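Local coordinates for protein ribosomal RNA small subunit methyltransferase E (Thermotoga maritima, PDB 1Z85) that probably methylates N3 of a specific uridine in 16S ribosomal RNA, within the assembled small subunit, using S-adenosyl-L-methionine as methyl donor, at residues G19-G24 with A71-V76; E30-H35 with V134-A139; G54-C59 with K143-P148; T84-V89 with V111-F116. All coordinates share one frame; numbering follows the deposited sequence.

Contact 1: G19-G24 with A71-V76; sequences GTAQNG and AKIVKV
The PUA-like beta domain places Gly24, in the turn between strands 16-22 and 25-28, against Ile73 of strand 69-78. Asn23 and Gly24 have the backbone angles of a type I' turn, for which Asn-Gly is a textbook sequence; the positive phi of Gly24 suits a residue without a side chain. A single hydrogen bond fastens the turn to the strand: Ile73 N donates to Gly24 O over 2.9 Å, nearly straight at 167°, with the donor tilted somewhat from the carbonyl plane. The Ile73 side chain then lies along the glycine. Its CG1, anti to the carbonyl carbon (chi1 -56°), brings CD1 to 3.3 Å from Gly24 C, and the same methyl approaches Ala21 CB more loosely, at 4.4 Å. Ile73 also packs on Val26 of the intervening strand 25-28, and Ala21 on Tyr57. Just past Ile73, Val74 and Lys75 both face Thr58 in a classic beta bulge, where strand 69-78 pairs with strand 55-64. The chemistry thus combines one backbone bond with close methyl packing on the glycine carbonyl and a looser apolar touch on Ala21: the polar grip depends on main-chain atoms alone, while the isoleucine covers part of an otherwise exposed turn.

Contact 2: E30-H35 with V134-A139; sequences EREAHH and VVREAA
Glu32 and Arg31 of helix 30-38 reach Arg136 and Glu137 of helix 128-142 through two salt bridges. The short helical segments run at 32° to one another with axes 12.9 Å apart, so long charged side chains span the gap. The tighter part centres on the buried Glu32. Arg136 NH1 gives it a hydrogen bond, 3.0 Å to Glu32 OE2, with the oxygen near the guanidinium plane but met on its anti side, 30° out of the carboxylate plane. Over one face of the same guanidinium lies Arg31 CD, 3.6 Å from Arg136 NH1, its methylene passing above the rim. The other bridge is on the looser side, where Arg31 is exposed. Here CG of Arg31 stands anti to the backbone N (chi1 165°) and a bend at chi3 brings NH1 to Glu137 OE2 at 3.1 Å, the oxygen lying in the guanidinium plane at its edge. The two guanidinium planes are almost perpendicular. Glu32 OE2 and Glu137 OE2 come within 4.3 Å, a proximity probably eased by Lys140, whose NZ forms salt bridges with both glutamates and also bonds His35 ND1. Asp29 takes Arg136 NH2, and Glu32 OE1 accepts from Tyr18 N. The charged cluster therefore sits between helix 30-38 and helix 128-142, with strand 16-22 alongside, while Val134 and Val135 of helix 128-142 pack on helix 96-108.

Contact 3: G54-C59 with K143-P148; sequences GFSYTC and KRYLFP
Tyr145 meets the start of strand 55-64 with both its backbone and its ring. Gly54 N donates to Tyr145 O across 2.8 Å, but the donor stands well above the carbonyl plane and the bond is bent, at 146°. With its backbone angles, a side chain on Gly54 would collide with the preceding carbonyl. Leu146 CB lies 3.9 Å from Gly54 N. The tyrosine ring extends along the strand from Gly54 toward Ser56: with CG anti to the carbonyl carbon (chi1 -66°), its CB packs on Gly54, CD2 comes edge-on to Phe55 O at 3.7 Å, and CE2 meets Ser56 CB obliquely at 3.6 Å. Ser56 OG and Tyr145 OH share one partner, Glu48 OE2. With a leucine in place of Tyr145, the hydroxyl would be missing and Glu48 would probably lose one of these two hydroxyl partners, while the surface of Ser56 would be less fully covered. Within the loop, Arg144 NE hydrogen-bonds Leu146 O at 3.1 Å. Pro148 CD sits over the centre of the Arg144 guanidinium, 3.6 Å above the plane, and NH1 and NH2 go on to Val107 O and Val111 O. Glu80 carboxylate oxygens accept from the backbone N of Tyr145 and Leu146. A loop following helix 128-142 is thereby docked on a beta strand, an interdomain junction of the two-domain RsmE family, where a PUA-like domain abuts the SPOUT methyltransferase domain.

Contact 4: T84-V89 with V111-F116; sequences TEKLSV and VDEIFF
Ser88 pairs with Glu113, and Val89 with Ile114, in parallel register, the backbone bonds running from Leu87 and Val89 to residues of the other segment. Val89 N donates to Glu113 O (3.0 Å), and Phe115 N to Val89 O (2.9 Å). At the start, Leu87 O is gripped twice, by Asp112 N in the carbonyl plane at 2.9 Å and by Glu113 N, tilted from it, at 3.3 Å. Weaker CA-H...O contacts, from Ser88 CA to Glu113 O and from Ile114 CA to Val89 O, fill in between.

One side chain takes part in the bonding. Asp112 holds CG anti to its carbonyl carbon (chi1 -61°), which carries OD2 to Leu87 N, 3.0 Å away; the N-H points at the anti lone pair, nearly straight at 169°. The same oxygen forms a salt bridge with Lys233. Were an asparagine to stand in for Asp112, the carboxylate charge would be gone and Lys233 would probably lose its carboxylate partner here, while the bond to Leu87 N could be weakened.

Apolar contacts lie on the Val89 and Ile114 face and beside it. Val89 CG2 presses on Val111 CG2 at 3.4 Å, tighter than usual, and Leu87 CD2 meets that same methyl at 3.7 Å. Cys106 of helix 96-108 packs on Val89, Val111 and Ile114. On the opposite face, Ser88 CB touches the edge of the Phe115 ring at CE2, 3.9 Å away.

Strand 87-92, helix 96-108 and strand 113-117 make a beta-alpha-beta unit, here inside the parallel sheet of the SPOUT alpha/beta-knot fold.

From the N terminus, the chain first lays down segments 19-24, 30-35 and 54-59, then closes contact 1 at 71-76, within the PUA-like sheet. Contact 4 opens after that, at 84-89, and closes at 111-116 as a short beta-alpha-beta loop. Only then do segments 134-139 and 143-148 return to the PUA-like domain, closing contacts 2 and 3. These two cross each other and both cross contact 1, while contact 4 is nested inside both of their loops. Contacts 1 and 3 meet through strands 69-78 and 55-64, and contact 3 touches contact 4 through the loop before strand 149-152. Contacts 1 and 4 thus each stay within one domain, while contacts 2 and 3 close longer loops that tie the two together.

Contact 1: G19-G24 with A71-V76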
loop_
_atom_site.group_PDB
_atom_site.type_symbol
_atom_site.label_atom_id
_atom_site.label_comp_id
_atom_site.label_asym_id
_atom_site.label_seq_id
_atom_site.Cartn_x
_atom_site.Cartn_y
_atom_site.Cartn_z
ATOM N N GLY B 19 -18.330 18.036 12.171
ATOM C CA GLY B 19 -19.140 18.487 13.286
ATOM C C GLY B 19 -20.538 17.977 13.160
ATOM O O GLY B 19 -20.820 17.169 12.280
ATOM N N THR B 20 -21.401 18.475 14.055
ATOM C CA THR B 20 -22.805 18.093 14.137
ATOM C C THR B 20 -23.673 19.266 13.750
ATOM O O THR B 20 -23.590 20.324 14.360
ATOM C CB THR B 20 -23.169 17.706 15.574
ATOM O OG1 THR B 20 -22.248 16.721 16.042
ATOM C CG2 THR B 20 -24.572 17.146 15.643
ATOM N N ALA B 21 -24.520 19.074 12.749
ATOM C CA ALA B 21 -25.387 20.153 12.278
ATOM C C ALA B 21 -26.686 20.094 13.045
ATOM O O ALA B 21 -27.227 19.007 13.253
ATOM C CB ALA B 21 -25.651 20.024 10.792
ATOM N N GLN B 22 -27.160 21.261 13.479
ATOM C CA GLN B 22 -28.431 21.395 14.196
ATOM C C GLN B 22 -28.834 22.865 14.256
ATOM O O GLN B 22 -27.989 23.738 14.449
ATOM C CB GLN B 22 -28.305 20.846 15.617
ATOM C CG GLN B 22 -27.280 21.599 16.469
ATOM C CD GLN B 22 -26.533 20.695 17.421
ATOM O OE1 GLN B 22 -25.792 19.798 16.995
ATOM N NE2 GLN B 22 -26.714 20.928 18.719
ATOM N N ASN B 23 -30.116 23.147 14.068
ATOM C CA ASN B 23 -30.622 24.496 14.311
ATOM C C ASN B 23 -29.823 25.612 13.602
ATOM O O ASN B 23 -29.555 26.704 14.203
ATOM C CB ASN B 23 -30.646 24.756 15.829
ATOM C CG ASN B 23 -31.477 23.725 16.591
ATOM O OD1 ASN B 23 -32.708 23.661 16.439
ATOM N ND2 ASN B 23 -30.809 22.923 17.421
ATOM N N GLY B 24 -29.413 25.331 12.352
ATOM C CA GLY B 24 -28.687 26.317 11.544
ATOM C C GLY B 24 -27.201 26.500 11.842
ATOM O O GLY B 24 -26.541 27.344 11.227
ATOM N N ALA B 71 -20.131 27.295 13.988
ATOM C CA ALA B 71 -20.149 28.088 12.776
ATOM C C ALA B 71 -21.564 28.106 12.247
ATOM O O ALA B 71 -22.288 27.120 12.390
ATOM C CB ALA B 71 -19.188 27.499 11.740
ATOM N N LYS B 72 -21.951 29.228 11.646
ATOM C CA LYS B 72 -23.286 29.382 11.106
ATOM C C LYS B 72 -23.294 28.772 9.695
ATOM O O LYS B 72 -22.390 29.036 8.883
ATOM C CB LYS B 72 -23.648 30.875 11.061
ATOM C CG LYS B 72 -25.128 31.154 10.980
ATOM C CD LYS B 72 -25.463 32.547 11.559
ATOM C CE LYS B 72 -26.941 32.859 11.459
ATOM N NZ LYS B 72 -27.445 32.369 10.151
ATOM N N ILE B 73 -24.303 27.949 9.415
ATOM C CA ILE B 73 -24.489 27.351 8.067
ATOM C C ILE B 73 -25.016 28.422 7.062
ATOM O O ILE B 73 -25.939 29.156 7.399
ATOM C CB ILE B 73 -25.534 26.174 8.087
ATOM C CG1 ILE B 73 -25.125 25.108 9.097
ATOM C CG2 ILE B 73 -25.740 25.600 6.684
ATOM C CD1 ILE B 73 -26.263 24.238 9.578
ATOM N N VAL B 74 -24.379 28.494 5.882
ATOM C CA VAL B 74 -24.832 29.305 4.738
ATOM C C VAL B 74 -25.452 28.376 3.704
ATOM O O VAL B 74 -26.550 28.620 3.233
ATOM C CB VAL B 74 -23.642 30.037 4.036
ATOM C CG1 VAL B 74 -24.106 30.800 2.778
ATOM C CG2 VAL B 74 -22.924 30.960 4.996
ATOM N N LYS B 75 -24.734 27.302 3.362
ATOM C CA LYS B 75 -25.141 26.432 2.262
ATOM C C LYS B 75 -24.969 24.985 2.682
ATOM O O LYS B 75 -24.041 24.644 3.434
ATOM C CB LYS B 75 -24.325 26.762 0.995
ATOM C CG LYS B 75 -24.861 26.158 -0.319
ATOM C CD LYS B 75 -24.017 26.578 -1.529
ATOM C CE LYS B 75 -24.275 25.695 -2.772
ATOM N NZ LYS B 75 -25.344 26.232 -3.657
ATOM N N VAL B 76 -25.901 24.146 2.245
ATOM C CA VAL B 76 -25.809 22.692 2.416
ATOM C C VAL B 76 -25.861 22.070 1.035
ATOM O O VAL B 76 -26.669 22.493 0.180
ATOM C CB VAL B 76 -27.000 22.117 3.214
ATOM C CG1 VAL B 76 -26.822 20.597 3.446
ATOM C CG2 VAL B 76 -27.181 22.866 4.531
#

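Contact 2: E30-H35 with V134-A139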
loop_
_atom_site.group_PDB
_atom_site.type_symbol
_atom_site.label_atom_id
_atom_site.label_comp_id
_atom_site.label_asym_id
_atom_site.label_seq_id
_atom_site.Cartn_x
_atom_site.Cartn_y
_atom_site.Cartn_z
ATOM N N GLU B 30 -13.640 19.248 20.862
ATOM C CA GLU B 30 -12.329 19.810 21.229
ATOM C C GLU B 30 -11.276 19.482 20.200
ATOM O O GLU B 30 -10.423 20.296 19.889
ATOM C CB GLU B 30 -11.860 19.294 22.580
ATOM C CG GLU B 30 -10.458 19.778 22.946
ATOM C CD GLU B 30 -10.125 19.592 24.403
ATOM O OE1 GLU B 30 -11.006 19.138 25.186
ATOM O OE2 GLU B 30 -8.965 19.902 24.760
ATOM N N ARG B 31 -11.352 18.264 19.683
ATOM C CA ARG B 31 -10.430 17.781 18.686
ATOM C C ARG B 31 -10.426 18.679 17.467
ATOM O O ARG B 31 -9.362 19.055 17.000
ATOM C CB ARG B 31 -10.801 16.350 18.321
ATOM C CG ARG B 31 -10.159 15.832 17.057
ATOM C CD ARG B 31 -10.358 14.339 16.950
ATOM N NE ARG B 31 -9.554 13.703 17.966
ATOM C CZ ARG B 31 -8.327 13.213 17.784
ATOM N NH1 ARG B 31 -7.724 13.220 16.588
ATOM N NH2 ARG B 31 -7.713 12.665 18.822
ATOM N N GLU B 32 -11.607 19.043 16.970
ATOM C CA GLU B 32 -11.698 19.913 15.784
ATOM C C GLU B 32 -11.215 21.319 16.069
ATOM O O GLU B 32 -10.540 21.908 15.227
ATOM C CB GLU B 32 -13.123 20.020 15.215
ATOM C CG GLU B 32 -13.683 18.772 14.593
ATOM C CD GLU B 32 -12.787 18.151 13.511
ATOM O OE1 GLU B 32 -12.700 18.714 12.388
ATOM O OE2 GLU B 32 -12.181 17.091 13.801
ATOM N N ALA B 33 -11.569 21.871 17.225
ATOM C CA ALA B 33 -11.132 23.225 17.551
ATOM C C ALA B 33 -9.607 23.340 17.569
ATOM O O ALA B 33 -9.068 24.383 17.192
ATOM C CB ALA B 33 -11.719 23.695 18.879
ATOM N N HIS B 34 -8.915 22.301 18.031
ATOM C CA HIS B 34 -7.455 22.291 17.999
ATOM C C HIS B 34 -6.931 22.300 16.570
ATOM O O HIS B 34 -5.932 22.939 16.288
ATOM C CB HIS B 34 -6.882 21.074 18.739
ATOM C CG HIS B 34 -5.381 21.009 18.721
ATOM N ND1 HIS B 34 -4.682 20.091 17.961
ATOM C CD2 HIS B 34 -4.448 21.767 19.344
ATOM C CE1 HIS B 34 -3.386 20.275 18.132
ATOM N NE2 HIS B 34 -3.217 21.283 18.967
ATOM N N HIS B 35 -7.618 21.595 15.676
ATOM C CA HIS B 35 -7.200 21.454 14.272
ATOM C C HIS B 35 -7.397 22.778 13.574
ATOM O O HIS B 35 -6.625 23.130 12.700
ATOM C CB HIS B 35 -7.950 20.254 13.611
ATOM C CG HIS B 35 -7.896 20.193 12.105
ATOM N ND1 HIS B 35 -8.895 19.594 11.358
ATOM C CD2 HIS B 35 -6.975 20.631 11.209
ATOM C CE1 HIS B 35 -8.600 19.678 10.072
ATOM N NE2 HIS B 35 -7.441 20.305 9.954
ATOM N N VAL B 134 -10.335 7.464 14.046
ATOM C CA VAL B 134 -9.419 7.116 12.961
ATOM C C VAL B 134 -10.205 7.281 11.669
ATOM O O VAL B 134 -9.699 7.825 10.696
ATOM C CB VAL B 134 -8.900 5.630 13.061
ATOM C CG1 VAL B 134 -8.062 5.275 11.841
ATOM C CG2 VAL B 134 -8.059 5.397 14.294
ATOM N N VAL B 135 -11.436 6.775 11.654
ATOM C CA VAL B 135 -12.353 6.985 10.518
ATOM C C VAL B 135 -12.595 8.469 10.191
ATOM O O VAL B 135 -12.479 8.917 9.049
ATOM C CB VAL B 135 -13.717 6.308 10.808
ATOM C CG1 VAL B 135 -14.780 6.809 9.839
ATOM C CG2 VAL B 135 -13.545 4.789 10.761
ATOM N N ARG B 136 -12.921 9.235 11.205
ATOM C CA ARG B 136 -13.118 10.661 11.016
ATOM C C ARG B 136 -11.875 11.292 10.380
ATOM O O ARG B 136 -11.965 12.002 9.418
ATOM C CB ARG B 136 -13.416 11.306 12.361
ATOM C CG ARG B 136 -13.669 12.779 12.267
ATOM C CD ARG B 136 -13.117 13.532 13.451
ATOM N NE ARG B 136 -13.882 13.199 14.634
ATOM C CZ ARG B 136 -14.104 14.013 15.662
ATOM N NH1 ARG B 136 -13.624 15.263 15.696
ATOM N NH2 ARG B 136 -14.839 13.559 16.666
ATOM N N GLU B 137 -10.705 11.069 10.955
ATOM C CA GLU B 137 -9.527 11.806 10.499
ATOM C C GLU B 137 -9.193 11.388 9.080
ATOM O O GLU B 137 -8.893 12.226 8.265
ATOM C CB GLU B 137 -8.320 11.617 11.446
ATOM C CG GLU B 137 -8.514 12.260 12.877
ATOM C CD GLU B 137 -8.686 13.808 12.889
ATOM O OE1 GLU B 137 -8.669 14.462 11.825
ATOM O OE2 GLU B 137 -8.844 14.390 13.973
ATOM N N ALA B 138 -9.293 10.099 8.783
ATOM C CA ALA B 138 -9.089 9.599 7.402
ATOM C C ALA B 138 -10.084 10.166 6.394
ATOM O O ALA B 138 -9.709 10.625 5.307
ATOM C CB ALA B 138 -9.146 8.072 7.370
ATOM N N ALA B 139 -11.355 10.126 6.730
ATOM C CA ALA B 139 -12.389 10.697 5.878
ATOM C C ALA B 139 -12.162 12.182 5.627
ATOM O O ALA B 139 -12.338 12.644 4.512
ATOM C CB ALA B 139 -13.756 10.452 6.534
#

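Contact 3: G54-C59 with K143-P148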
loop_
_atom_site.group_PDB
_atom_site.type_symbol
_atom_site.label_atom_id
_atom_site.label_comp_id
_atom_site.label_asym_id
_atom_site.label_seq_id
_atom_site.Cartn_x
_atom_site.Cartn_y
_atom_site.Cartn_z
ATOM N N GLY B 54 -22.996 12.301 4.621
ATOM C CA GLY B 54 -23.119 12.654 3.205
ATOM C C GLY B 54 -23.317 14.126 2.913
ATOM O O GLY B 54 -23.341 14.541 1.730
ATOM N N PHE B 55 -23.444 14.940 3.956
ATOM C CA PHE B 55 -23.700 16.342 3.711
ATOM C C PHE B 55 -22.476 17.195 3.884
ATOM O O PHE B 55 -21.562 16.885 4.680
ATOM C CB PHE B 55 -24.875 16.840 4.554
ATOM C CG PHE B 55 -26.180 16.202 4.170
ATOM C CD1 PHE B 55 -26.531 14.955 4.685
ATOM C CD2 PHE B 55 -27.022 16.816 3.272
ATOM C CE1 PHE B 55 -27.710 14.337 4.331
ATOM C CE2 PHE B 55 -28.219 16.207 2.914
ATOM C CZ PHE B 55 -28.556 14.948 3.449
ATOM N N SER B 56 -22.460 18.251 3.076
ATOM C CA SER B 56 -21.451 19.291 3.144
ATOM C C SER B 56 -22.116 20.597 3.621
ATOM O O SER B 56 -23.210 20.952 3.157
ATOM C CB SER B 56 -20.799 19.470 1.762
ATOM O OG SER B 56 -19.911 20.568 1.744
ATOM N N TYR B 57 -21.456 21.301 4.539
ATOM C CA TYR B 57 -21.936 22.593 5.019
ATOM C C TYR B 57 -20.877 23.681 4.800
ATOM O O TYR B 57 -19.718 23.548 5.197
ATOM C CB TYR B 57 -22.331 22.526 6.501
ATOM C CG TYR B 57 -23.295 21.401 6.817
ATOM C CD1 TYR B 57 -22.826 20.106 7.086
ATOM C CD2 TYR B 57 -24.671 21.612 6.819
ATOM C CE1 TYR B 57 -23.712 19.062 7.355
ATOM C CE2 TYR B 57 -25.571 20.569 7.102
ATOM C CZ TYR B 57 -25.087 19.306 7.363
ATOM O OH TYR B 57 -25.954 18.282 7.638
ATOM N N THR B 58 -21.276 24.747 4.132
ATOM C CA THR B 58 -20.446 25.920 4.013
ATOM C C THR B 58 -20.928 26.842 5.107
ATOM O O THR B 58 -22.126 27.127 5.198
ATOM C CB THR B 58 -20.601 26.541 2.641
ATOM O OG1 THR B 58 -20.298 25.543 1.651
ATOM C CG2 THR B 58 -19.683 27.765 2.471
ATOM N N CYS B 59 -19.993 27.253 5.960
ATOM C CA CYS B 59 -20.309 27.959 7.202
ATOM C C CYS B 59 -19.390 29.163 7.450
ATOM O O CYS B 59 -18.282 29.251 6.910
ATOM C CB CYS B 59 -20.207 27.013 8.415
ATOM S SG CYS B 59 -20.921 25.366 8.221
ATOM N N LYS B 143 -11.758 13.432 1.849
ATOM C CA LYS B 143 -12.965 14.179 1.534
ATOM C C LYS B 143 -14.114 13.227 1.266
ATOM O O LYS B 143 -14.788 13.273 0.235
ATOM C CB LYS B 143 -12.718 15.143 0.378
ATOM C CG LYS B 143 -11.462 16.016 0.536
ATOM C CD LYS B 143 -11.586 17.119 1.591
ATOM C CE LYS B 143 -10.657 18.376 1.280
ATOM N NZ LYS B 143 -9.444 18.510 2.202
ATOM N N ARG B 144 -14.326 12.348 2.234
ATOM C CA ARG B 144 -15.390 11.366 2.164
ATOM C C ARG B 144 -16.522 11.783 3.104
ATOM O O ARG B 144 -16.371 11.715 4.319
ATOM C CB ARG B 144 -14.807 10.006 2.481
ATOM C CG ARG B 144 -15.830 8.963 2.536
ATOM C CD ARG B 144 -15.272 7.599 2.349
ATOM N NE ARG B 144 -16.402 6.696 2.535
ATOM C CZ ARG B 144 -16.334 5.390 2.763
ATOM N NH1 ARG B 144 -15.162 4.744 2.845
ATOM N NH2 ARG B 144 -17.473 4.737 2.905
ATOM N N TYR B 145 -17.655 12.208 2.526
ATOM C CA TYR B 145 -18.730 12.871 3.243
ATOM C C TYR B 145 -19.635 11.907 3.995
ATOM O O TYR B 145 -20.260 12.290 5.008
ATOM C CB TYR B 145 -19.560 13.744 2.283
ATOM C CG TYR B 145 -18.750 14.889 1.760
ATOM C CD1 TYR B 145 -17.924 14.731 0.656
ATOM C CD2 TYR B 145 -18.778 16.122 2.384
ATOM C CE1 TYR B 145 -17.156 15.792 0.166
ATOM C CE2 TYR B 145 -18.019 17.188 1.910
ATOM C CZ TYR B 145 -17.209 17.012 0.804
ATOM O OH TYR B 145 -16.439 18.042 0.346
ATOM N N LEU B 146 -19.720 10.678 3.491
ATOM C CA LEU B 146 -20.493 9.631 4.143
ATOM C C LEU B 146 -19.494 8.640 4.705
ATOM O O LEU B 146 -18.836 7.945 3.968
ATOM C CB LEU B 146 -21.477 8.968 3.156
ATOM C CG LEU B 146 -22.278 7.775 3.725
ATOM C CD1 LEU B 146 -23.252 8.161 4.849
ATOM C CD2 LEU B 146 -23.048 7.045 2.649
ATOM N N PHE B 147 -19.362 8.607 6.025
ATOM C CA PHE B 147 -18.294 7.834 6.677
ATOM C C PHE B 147 -18.757 6.376 6.694
ATOM O O PHE B 147 -19.963 6.151 6.805
ATOM C CB PHE B 147 -18.099 8.327 8.142
ATOM C CG PHE B 147 -17.487 9.727 8.295
ATOM C CD1 PHE B 147 -17.150 10.513 7.209
ATOM C CD2 PHE B 147 -17.282 10.251 9.554
ATOM C CE1 PHE B 147 -16.619 11.797 7.375
ATOM C CE2 PHE B 147 -16.735 11.542 9.735
ATOM C CZ PHE B 147 -16.400 12.296 8.653
ATOM N N PRO B 148 -17.820 5.382 6.649
ATOM C CA PRO B 148 -18.220 4.022 6.966
ATOM C C PRO B 148 -18.719 3.909 8.408
ATOM O O PRO B 148 -18.253 4.630 9.293
ATOM C CB PRO B 148 -16.928 3.199 6.798
ATOM C CG PRO B 148 -15.829 4.178 6.956
ATOM C CD PRO B 148 -16.379 5.456 6.382
#

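Contact 4: T84-V89 with V111-F116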
loop_
_atom_site.group_PDB
_atom_site.type_symbol
_atom_site.label_atom_id
_atom_site.label_comp_id
_atom_site.label_asym_id
_atom_site.label_seq_id
_atom_site.Cartn_x
_atom_site.Cartn_y
_atom_site.Cartn_z
ATOM N N THR B 84 -26.722 1.329 -2.578
ATOM C CA THR B 84 -27.635 0.191 -2.614
ATOM C C THR B 84 -26.908 -1.114 -2.357
ATOM O O THR B 84 -27.447 -1.966 -1.665
ATOM C CB THR B 84 -28.354 0.051 -3.948
ATOM O OG1 THR B 84 -28.249 1.275 -4.673
ATOM C CG2 THR B 84 -29.817 -0.319 -3.718
ATOM N N GLU B 85 -25.701 -1.293 -2.898
ATOM C CA GLU B 85 -24.928 -2.477 -2.515
ATOM C C GLU B 85 -23.643 -2.162 -1.730
ATOM O O GLU B 85 -22.804 -1.356 -2.117
ATOM C CB GLU B 85 -24.799 -3.456 -3.683
ATOM C CG GLU B 85 -23.451 -3.822 -4.221
ATOM C CD GLU B 85 -23.625 -4.761 -5.423
ATOM O OE1 GLU B 85 -24.564 -5.588 -5.372
ATOM O OE2 GLU B 85 -22.864 -4.643 -6.416
ATOM N N LYS B 86 -23.557 -2.766 -0.559
ATOM C CA LYS B 86 -22.547 -2.391 0.411
ATOM C C LYS B 86 -21.328 -3.288 0.249
ATOM O O LYS B 86 -21.440 -4.474 -0.087
ATOM C CB LYS B 86 -23.056 -2.490 1.852
ATOM C CG LYS B 86 -24.437 -1.891 2.126
ATOM C CD LYS B 86 -24.419 -0.667 3.050
ATOM C CE LYS B 86 -25.855 -0.147 3.306
ATOM N NZ LYS B 86 -26.609 0.191 2.047
ATOM N N LEU B 87 -20.168 -2.676 0.479
ATOM C CA LEU B 87 -18.914 -3.386 0.670
ATOM C C LEU B 87 -18.587 -3.383 2.168
ATOM O O LEU B 87 -18.430 -2.330 2.788
ATOM C CB LEU B 87 -17.825 -2.706 -0.146
ATOM C CG LEU B 87 -16.407 -3.258 0.073
ATOM C CD1 LEU B 87 -16.314 -4.722 -0.295
ATOM C CD2 LEU B 87 -15.433 -2.460 -0.724
ATOM N N SER B 88 -18.491 -4.566 2.749
ATOM C CA SER B 88 -18.223 -4.716 4.187
ATOM C C SER B 88 -16.850 -5.393 4.359
ATOM O O SER B 88 -16.472 -6.233 3.549
ATOM C CB SER B 88 -19.332 -5.540 4.868
ATOM O OG SER B 88 -20.599 -4.939 4.646
ATOM N N VAL B 89 -16.115 -5.002 5.400
ATOM C CA VAL B 89 -14.856 -5.634 5.735
ATOM C C VAL B 89 -14.867 -6.024 7.209
ATOM O O VAL B 89 -15.234 -5.231 8.065
ATOM C CB VAL B 89 -13.675 -4.679 5.425
ATOM C CG1 VAL B 89 -12.373 -5.288 5.776
ATOM C CG2 VAL B 89 -13.628 -4.310 3.886
ATOM N N VAL B 111 -14.966 1.291 1.353
ATOM C CA VAL B 111 -15.735 0.372 2.189
ATOM C C VAL B 111 -16.858 1.120 2.920
ATOM O O VAL B 111 -16.653 2.234 3.416
ATOM C CB VAL B 111 -14.797 -0.367 3.188
ATOM C CG1 VAL B 111 -15.549 -1.120 4.238
ATOM C CG2 VAL B 111 -13.815 -1.267 2.435
ATOM N N ASP B 112 -18.044 0.503 2.942
ATOM C CA ASP B 112 -19.263 1.069 3.579
ATOM C C ASP B 112 -19.458 0.699 5.050
ATOM O O ASP B 112 -19.952 1.505 5.815
ATOM C CB ASP B 112 -20.519 0.645 2.785
ATOM C CG ASP B 112 -20.484 1.145 1.360
ATOM O OD1 ASP B 112 -20.394 2.368 1.135
ATOM O OD2 ASP B 112 -20.488 0.314 0.451
ATOM N N GLU B 113 -19.046 -0.518 5.436
ATOM C CA GLU B 113 -19.144 -0.998 6.828
ATOM C C GLU B 113 -17.902 -1.747 7.302
ATOM O O GLU B 113 -17.433 -2.644 6.622
ATOM C CB GLU B 113 -20.340 -1.937 7.014
ATOM C CG GLU B 113 -21.632 -1.349 6.531
ATOM C CD GLU B 113 -22.787 -1.412 7.562
ATOM O OE1 GLU B 113 -22.557 -1.702 8.799
ATOM O OE2 GLU B 113 -23.928 -1.114 7.094
ATOM N N ILE B 114 -17.390 -1.359 8.473
ATOM C CA ILE B 114 -16.295 -2.060 9.143
ATOM C C ILE B 114 -16.874 -2.857 10.349
ATOM O O ILE B 114 -17.687 -2.342 11.134
ATOM C CB ILE B 114 -15.270 -1.058 9.633
ATOM C CG1 ILE B 114 -14.882 -0.128 8.476
ATOM C CG2 ILE B 114 -14.060 -1.772 10.249
ATOM C CD1 ILE B 114 -13.902 0.942 8.854
ATOM N N PHE B 115 -16.451 -4.114 10.458
ATOM C CA PHE B 115 -16.844 -5.016 11.545
ATOM C C PHE B 115 -15.582 -5.468 12.251
ATOM O O PHE B 115 -14.671 -6.045 11.641
ATOM C CB PHE B 115 -17.625 -6.227 11.040
ATOM C CG PHE B 115 -18.966 -5.886 10.475
ATOM C CD1 PHE B 115 -20.080 -5.839 11.284
ATOM C CD2 PHE B 115 -19.117 -5.590 9.112
ATOM C CE1 PHE B 115 -21.324 -5.522 10.754
ATOM C CE2 PHE B 115 -20.333 -5.231 8.582
ATOM C CZ PHE B 115 -21.457 -5.212 9.383
ATOM N N PHE B 116 -15.531 -5.212 13.550
ATOM C CA PHE B 116 -14.379 -5.592 14.367
ATOM C C PHE B 116 -14.579 -6.928 15.047
ATOM O O PHE B 116 -15.438 -7.070 15.917
ATOM C CB PHE B 116 -14.102 -4.480 15.389
ATOM C CG PHE B 116 -13.622 -3.232 14.760
ATOM C CD1 PHE B 116 -12.425 -3.225 14.089
ATOM C CD2 PHE B 116 -14.360 -2.080 14.811
ATOM C CE1 PHE B 116 -11.981 -2.081 13.512
ATOM C CE2 PHE B 116 -13.903 -0.916 14.218
ATOM C CZ PHE B 116 -12.748 -0.913 13.592
#